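Local coordinates for protein putative aminooxidase (Propionibacterium acnes, PDB 2BA9) that isomerises polyunsaturated fatty acids, producing conjugated linoleic acid, and binds FAD as a member of the flavin-containing amine oxidoreductase family, at residues R88-E93 / V99-P104; Q115-L120 / D146-L151. One frame throughout, in Å; residues are numbered along the deposited sequence.

Contact 1 (R88-E93 / V99-P104); sequences REFLHE and VPEKDP
P100 lies over one face of the F90 ring, and this apolar overlap is the compact part of the contact between R88-E93 and V99-P104. The proline CG sits 4.1 Å from the centroid of the F90 ring and 24° off its normal, a CH-pi contact displaced toward the rim. Beside it P100 CD comes within 3.7 Å of both F90 CD2 and F90 CB, at the root of the side chain. F90 is buried and its CB is directed toward the second segment, whereas P100 is partly exposed.

Towards solvent the packing gives way to charge. R88 CG sits between the backbone N and the carbonyl carbon, and the chain bends again at chi2, which brings the guanidinium past the F90 ring, with F90 CE2 offset over one of its faces. NH1 of R88 then donates to OE2 of exposed E101 at 3.2 Å in a salt bridge. The N-H...O angle of 162° makes it fairly straight, and the carboxylate oxygen lies close to the guanidinium plane. One water completes a looser second link: it accepts from R88 NH2 at 3.2 Å and donates to E101 OE1 at 3.3 Å. Both carboxylate oxygens are thus tied to the arginine, one directly and one through water, and the planes of the two flat groups are only 28° apart. A bound sodium ion lies about 4 Å from the E101 side chain.

Strand 88-91 runs next to strand 97-98 near one edge of the mixed sheet, with strand 295-297 on its other flank. The short 3-10 turn 100-102 follows strand 97-98 and folds back beside F90; after it, D103 OD1 accepts from the backbone N atoms of V105 and R106, capping the start of helix 106-122.

Contact 2 (Q115-L120 / D146-L151); sequences QKLGQL and DEFLAL
F148 and L149, adjacent on helix 145-151, receive the two methyl groups of L117 from helix 106-122. D146, at the start of the second segment, takes no part in this meeting and forms a salt bridge through OD1 with R158. F148 comes next. With CG anti to its backbone N (chi1 165°), F148 brings the far end of its ring to L117, whose CD1 comes to 3.7 Å from F148 CE2 and 4.0 Å from F148 CZ. The methyl approaches this end of the ring obliquely.

One residue on, L149 meets the other branch of the same leucine. L149 CD2 lies 3.9 Å from L117 CD2, a methyl-to-methyl contact in which the two side chains cross at about a right angle. L117 extends anti to its own backbone N (chi1 -177°), and its forked end gives one methyl to each neighbour. The backbones come closest between L117 and L149, whose CA atoms are 8.2 Å apart. No hydrogen bond joins the two segments, and all three touching side chains are buried, so the join is purely apolar. Just beyond L151, the carbonyl O of N152 accepts a hydrogen bond from K116 NZ, a polar link beside the apolar one.

Other parts of the fold close in around the trio. W161 of helix 158-161 touches L117 and R158 touches L149, while A178 and L182 of helix 178-184 pack on F148, placing the contact within a cluster of helices.

How the contacts relate
Contact 1 precedes contact 2 along the chain, and the two are connected through helix 106-122: the loop residues V99-P104 lead into it, and Q115-L120 lie on its later turns. Their centres are 22 Å apart and the nearest atoms about 14 Å, so they do not touch. Contact 1 belongs to the edge region of the mixed sheet, whereas contact 2 joins that helix to helix 145-151 in the neighbouring helical cluster. Helix 106-122 thus runs from the edge of the mixed sheet to the helices packed around F148 and L149. Both contacts lie peripherally, their centres 26 and 23 Å from the centre of the chain.

Contact 1 (R88-E93 / V99-P104)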
loop_
_atom_site.group_PDB
_atom_site.type_symbol
_atom_site.label_atom_id
_atom_site.label_comp_id
_atom_site.label_asym_id
_atom_site.label_seq_id
_atom_site.Cartn_x
_atom_site.Cartn_y
_atom_site.Cartn_z
ATOM N N ARG A 88 -10.764 -18.089 -0.554
ATOM C CA ARG A 88 -10.460 -17.992 0.866
ATOM C C ARG A 88 -11.493 -18.699 1.731
ATOM O O ARG A 88 -12.605 -18.988 1.303
ATOM C CB ARG A 88 -10.305 -16.514 1.294
ATOM C CG ARG A 88 -11.602 -15.707 1.500
ATOM C CD ARG A 88 -12.477 -15.584 0.238
ATOM N NE ARG A 88 -13.694 -14.818 0.517
ATOM C CZ ARG A 88 -14.787 -15.319 1.094
ATOM N NH1 ARG A 88 -15.836 -14.529 1.307
ATOM N NH2 ARG A 88 -14.844 -16.602 1.466
ATOM N N GLU A 89 -11.090 -18.991 2.950
ATOM C CA GLU A 89 -12.019 -19.398 3.990
ATOM C C GLU A 89 -11.783 -18.516 5.225
ATOM O O GLU A 89 -10.851 -17.700 5.260
ATOM C CB GLU A 89 -11.854 -20.880 4.314
ATOM C CG GLU A 89 -10.603 -21.214 5.108
ATOM C CD GLU A 89 -10.292 -22.701 5.144
ATOM O OE1 GLU A 89 -11.149 -23.516 4.743
ATOM O OE2 GLU A 89 -9.169 -23.053 5.575
ATOM N N PHE A 90 -12.633 -18.695 6.227
ATOM C CA PHE A 90 -12.558 -17.909 7.442
ATOM C C PHE A 90 -12.353 -18.814 8.624
ATOM O O PHE A 90 -13.019 -19.837 8.745
ATOM C CB PHE A 90 -13.805 -17.038 7.606
ATOM C CG PHE A 90 -13.787 -15.830 6.726
ATOM C CD1 PHE A 90 -13.063 -14.708 7.095
ATOM C CD2 PHE A 90 -14.460 -15.827 5.501
ATOM C CE1 PHE A 90 -13.011 -13.583 6.270
ATOM C CE2 PHE A 90 -14.431 -14.705 4.669
ATOM C CZ PHE A 90 -13.697 -13.583 5.052
ATOM N N LEU A 91 -11.404 -18.416 9.472
ATOM C CA LEU A 91 -10.941 -19.183 10.611
ATOM C C LEU A 91 -11.114 -18.366 11.874
ATOM O O LEU A 91 -10.951 -17.151 11.855
ATOM C CB LEU A 91 -9.439 -19.481 10.493
ATOM C CG LEU A 91 -8.934 -20.245 9.275
ATOM C CD1 LEU A 91 -7.442 -20.404 9.399
ATOM C CD2 LEU A 91 -9.651 -21.588 9.148
ATOM N N HIS A 92 -11.419 -19.048 12.966
ATOM C CA HIS A 92 -11.356 -18.453 14.290
ATOM C C HIS A 92 -9.913 -18.530 14.769
ATOM O O HIS A 92 -9.067 -19.199 14.170
ATOM C CB HIS A 92 -12.319 -19.153 15.263
ATOM C CG HIS A 92 -13.754 -18.776 15.062
ATOM N ND1 HIS A 92 -14.218 -17.496 15.267
ATOM C CD2 HIS A 92 -14.829 -19.512 14.698
ATOM C CE1 HIS A 92 -15.514 -17.455 15.017
ATOM N NE2 HIS A 92 -15.910 -18.664 14.664
ATOM N N GLU A 93 -9.622 -17.826 15.851
ATOM C CA GLU A 93 -8.265 -17.787 16.358
ATOM C C GLU A 93 -7.757 -19.148 16.832
ATOM O O GLU A 93 -6.550 -19.317 16.994
ATOM C CB GLU A 93 -8.137 -16.770 17.480
ATOM C CG GLU A 93 -8.909 -17.094 18.736
ATOM C CD GLU A 93 -8.828 -15.956 19.699
ATOM O OE1 GLU A 93 -8.439 -16.173 20.853
ATOM O OE2 GLU A 93 -9.112 -14.826 19.268
ATOM N N VAL A 99 -18.216 -19.836 8.436
ATOM C CA VAL A 99 -18.726 -19.040 7.323
ATOM C C VAL A 99 -19.498 -17.835 7.889
ATOM O O VAL A 99 -20.659 -17.965 8.266
ATOM C CB VAL A 99 -19.669 -19.891 6.438
ATOM C CG1 VAL A 99 -19.973 -19.174 5.128
ATOM C CG2 VAL A 99 -19.058 -21.257 6.163
ATOM N N PRO A 100 -18.843 -16.665 7.982
ATOM C CA PRO A 100 -19.508 -15.542 8.626
ATOM C C PRO A 100 -20.835 -15.141 7.965
ATOM O O PRO A 100 -21.761 -14.716 8.657
ATOM C CB PRO A 100 -18.465 -14.406 8.566
ATOM C CG PRO A 100 -17.364 -14.876 7.745
ATOM C CD PRO A 100 -17.473 -16.347 7.556
ATOM N N GLU A 101 -20.931 -15.343 6.655
ATOM C CA GLU A 101 -22.112 -14.982 5.865
ATOM C C GLU A 101 -23.393 -15.687 6.315
ATOM O O GLU A 101 -24.494 -15.238 5.993
ATOM C CB GLU A 101 -21.865 -15.282 4.379
ATOM C CG GLU A 101 -20.608 -14.602 3.768
ATOM C CD GLU A 101 -19.318 -15.424 3.884
ATOM O OE1 GLU A 101 -19.235 -16.323 4.752
ATOM O OE2 GLU A 101 -18.377 -15.158 3.109
ATOM N N LYS A 102 -23.256 -16.793 7.045
ATOM C CA LYS A 102 -24.418 -17.565 7.489
ATOM C C LYS A 102 -24.781 -17.339 8.966
ATOM O O LYS A 102 -25.651 -18.018 9.500
ATOM C CB LYS A 102 -24.207 -19.044 7.155
ATOM C CG LYS A 102 -24.024 -19.241 5.650
ATOM C CD LYS A 102 -25.060 -20.170 5.060
ATOM C CE LYS A 102 -25.481 -19.795 3.642
ATOM N NZ LYS A 102 -24.429 -20.075 2.629
ATOM N N ASP A 103 -24.152 -16.351 9.602
ATOM C CA ASP A 103 -24.513 -15.980 10.961
ATOM C C ASP A 103 -25.936 -15.394 10.975
ATOM O O ASP A 103 -26.185 -14.382 10.342
ATOM C CB ASP A 103 -23.518 -14.975 11.530
ATOM C CG ASP A 103 -23.612 -14.852 13.043
ATOM O OD1 ASP A 103 -24.744 -14.762 13.583
ATOM O OD2 ASP A 103 -22.538 -14.842 13.685
ATOM N N PRO A 104 -26.874 -16.045 11.688
ATOM C CA PRO A 104 -28.292 -15.652 11.627
ATOM C C PRO A 104 -28.623 -14.273 12.194
ATOM O O PRO A 104 -29.568 -13.636 11.729
ATOM C CB PRO A 104 -28.993 -16.721 12.475
ATOM C CG PRO A 104 -28.029 -17.833 12.614
ATOM C CD PRO A 104 -26.678 -17.209 12.576
HETATM O O HOH W 1 -16.550 -17.956 3.749
#

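Contact 2 (Q115-L120 / D146-L151)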
loop_
_atom_site.group_PDB
_atom_site.type_symbol
_atom_site.label_atom_id
_atom_site.label_comp_id
_atom_site.label_asym_id
_atom_site.label_seq_id
_atom_site.Cartn_x
_atom_site.Cartn_y
_atom_site.Cartn_z
ATOM N N GLN A 115 -25.395 -1.851 2.824
ATOM C CA GLN A 115 -26.336 -1.198 1.897
ATOM C C GLN A 115 -26.554 0.287 2.251
ATOM O O GLN A 115 -26.558 1.159 1.368
ATOM C CB GLN A 115 -27.676 -1.955 1.903
ATOM C CG GLN A 115 -28.888 -1.228 1.238
ATOM C CD GLN A 115 -29.023 -1.416 -0.281
ATOM O OE1 GLN A 115 -29.810 -0.690 -0.922
ATOM N NE2 GLN A 115 -28.292 -2.383 -0.861
ATOM N N LYS A 116 -26.757 0.566 3.536
ATOM C CA LYS A 116 -26.986 1.943 3.986
ATOM C C LYS A 116 -25.747 2.786 3.714
ATOM O O LYS A 116 -25.847 3.924 3.249
ATOM C CB LYS A 116 -27.336 1.985 5.477
ATOM C CG LYS A 116 -27.982 3.309 5.921
ATOM C CD LYS A 116 -28.199 3.351 7.433
ATOM C CE LYS A 116 -27.973 4.747 8.018
ATOM N NZ LYS A 116 -28.185 4.777 9.509
ATOM N N LEU A 117 -24.577 2.221 3.997
ATOM C CA LEU A 117 -23.313 2.907 3.734
ATOM C C LEU A 117 -23.177 3.192 2.254
ATOM O O LEU A 117 -22.834 4.306 1.872
ATOM C CB LEU A 117 -22.114 2.079 4.214
ATOM C CG LEU A 117 -20.720 2.711 4.062
ATOM C CD1 LEU A 117 -20.618 4.052 4.780
ATOM C CD2 LEU A 117 -19.637 1.736 4.567
ATOM N N GLY A 118 -23.433 2.186 1.422
ATOM C CA GLY A 118 -23.322 2.359 -0.022
ATOM C C GLY A 118 -24.109 3.569 -0.484
ATOM O O GLY A 118 -23.629 4.365 -1.273
ATOM N N GLN A 119 -25.317 3.725 0.034
ATOM C CA GLN A 119 -26.196 4.811 -0.410
ATOM C C GLN A 119 -25.732 6.175 0.090
ATOM O O GLN A 119 -25.813 7.176 -0.630
ATOM C CB GLN A 119 -27.629 4.517 0.012
ATOM C CG GLN A 119 -28.212 3.333 -0.745
ATOM C CD GLN A 119 -28.365 3.607 -2.247
ATOM O OE1 GLN A 119 -29.295 4.312 -2.667
ATOM N NE2 GLN A 119 -27.464 3.040 -3.064
ATOM N N LEU A 120 -25.231 6.205 1.316
ATOM C CA LEU A 120 -24.607 7.401 1.876
ATOM C C LEU A 120 -23.358 7.832 1.109
ATOM O O LEU A 120 -23.139 9.019 0.921
ATOM C CB LEU A 120 -24.222 7.166 3.331
ATOM C CG LEU A 120 -25.340 7.130 4.359
ATOM C CD1 LEU A 120 -24.815 6.418 5.608
ATOM C CD2 LEU A 120 -25.820 8.539 4.685
ATOM N N ASP A 146 -14.305 3.482 12.442
ATOM C CA ASP A 146 -15.405 3.018 13.300
ATOM C C ASP A 146 -16.264 4.170 13.777
ATOM O O ASP A 146 -17.486 4.020 13.896
ATOM C CB ASP A 146 -14.903 2.253 14.534
ATOM C CG ASP A 146 -14.496 0.824 14.226
ATOM O OD1 ASP A 146 -15.094 0.186 13.321
ATOM O OD2 ASP A 146 -13.571 0.337 14.915
ATOM N N GLU A 147 -15.625 5.296 14.098
ATOM C CA GLU A 147 -16.345 6.501 14.518
ATOM C C GLU A 147 -17.204 7.031 13.365
ATOM O O GLU A 147 -18.371 7.357 13.538
ATOM C CB GLU A 147 -15.368 7.575 15.006
ATOM C CG GLU A 147 -14.802 7.277 16.384
ATOM C CD GLU A 147 -13.871 8.366 16.888
ATOM O OE1 GLU A 147 -14.196 9.568 16.683
ATOM O OE2 GLU A 147 -12.821 8.008 17.483
ATOM N N PHE A 148 -16.610 7.097 12.180
ATOM C CA PHE A 148 -17.347 7.422 10.957
ATOM C C PHE A 148 -18.599 6.544 10.801
ATOM O O PHE A 148 -19.700 7.053 10.581
ATOM C CB PHE A 148 -16.414 7.287 9.740
ATOM C CG PHE A 148 -17.130 7.251 8.413
ATOM C CD1 PHE A 148 -17.515 8.423 7.784
ATOM C CD2 PHE A 148 -17.426 6.038 7.803
ATOM C CE1 PHE A 148 -18.187 8.396 6.552
ATOM C CE2 PHE A 148 -18.088 5.997 6.572
ATOM C CZ PHE A 148 -18.466 7.184 5.945
ATOM N N LEU A 149 -18.420 5.224 10.915
ATOM C CA LEU A 149 -19.539 4.273 10.829
ATOM C C LEU A 149 -20.592 4.505 11.923
ATOM O O LEU A 149 -21.805 4.550 11.646
ATOM C CB LEU A 149 -19.018 2.824 10.887
ATOM C CG LEU A 149 -18.236 2.291 9.681
ATOM C CD1 LEU A 149 -17.872 0.800 9.832
ATOM C CD2 LEU A 149 -18.984 2.518 8.373
ATOM N N ALA A 150 -20.125 4.664 13.166
ATOM C CA ALA A 150 -20.998 4.918 14.309
ATOM C C ALA A 150 -21.897 6.136 14.113
ATOM O O ALA A 150 -23.073 6.115 14.437
ATOM C CB ALA A 150 -20.171 5.072 15.594
ATOM N N LEU A 151 -21.338 7.195 13.560
ATOM C CA LEU A 151 -22.091 8.418 13.313
ATOM C C LEU A 151 -23.265 8.174 12.357
ATOM O O LEU A 151 -24.289 8.860 12.423
ATOM C CB LEU A 151 -21.148 9.461 12.716
ATOM C CG LEU A 151 -21.612 10.900 12.636
ATOM C CD1 LEU A 151 -21.818 11.487 14.022
ATOM C CD2 LEU A 151 -20.580 11.679 11.857
#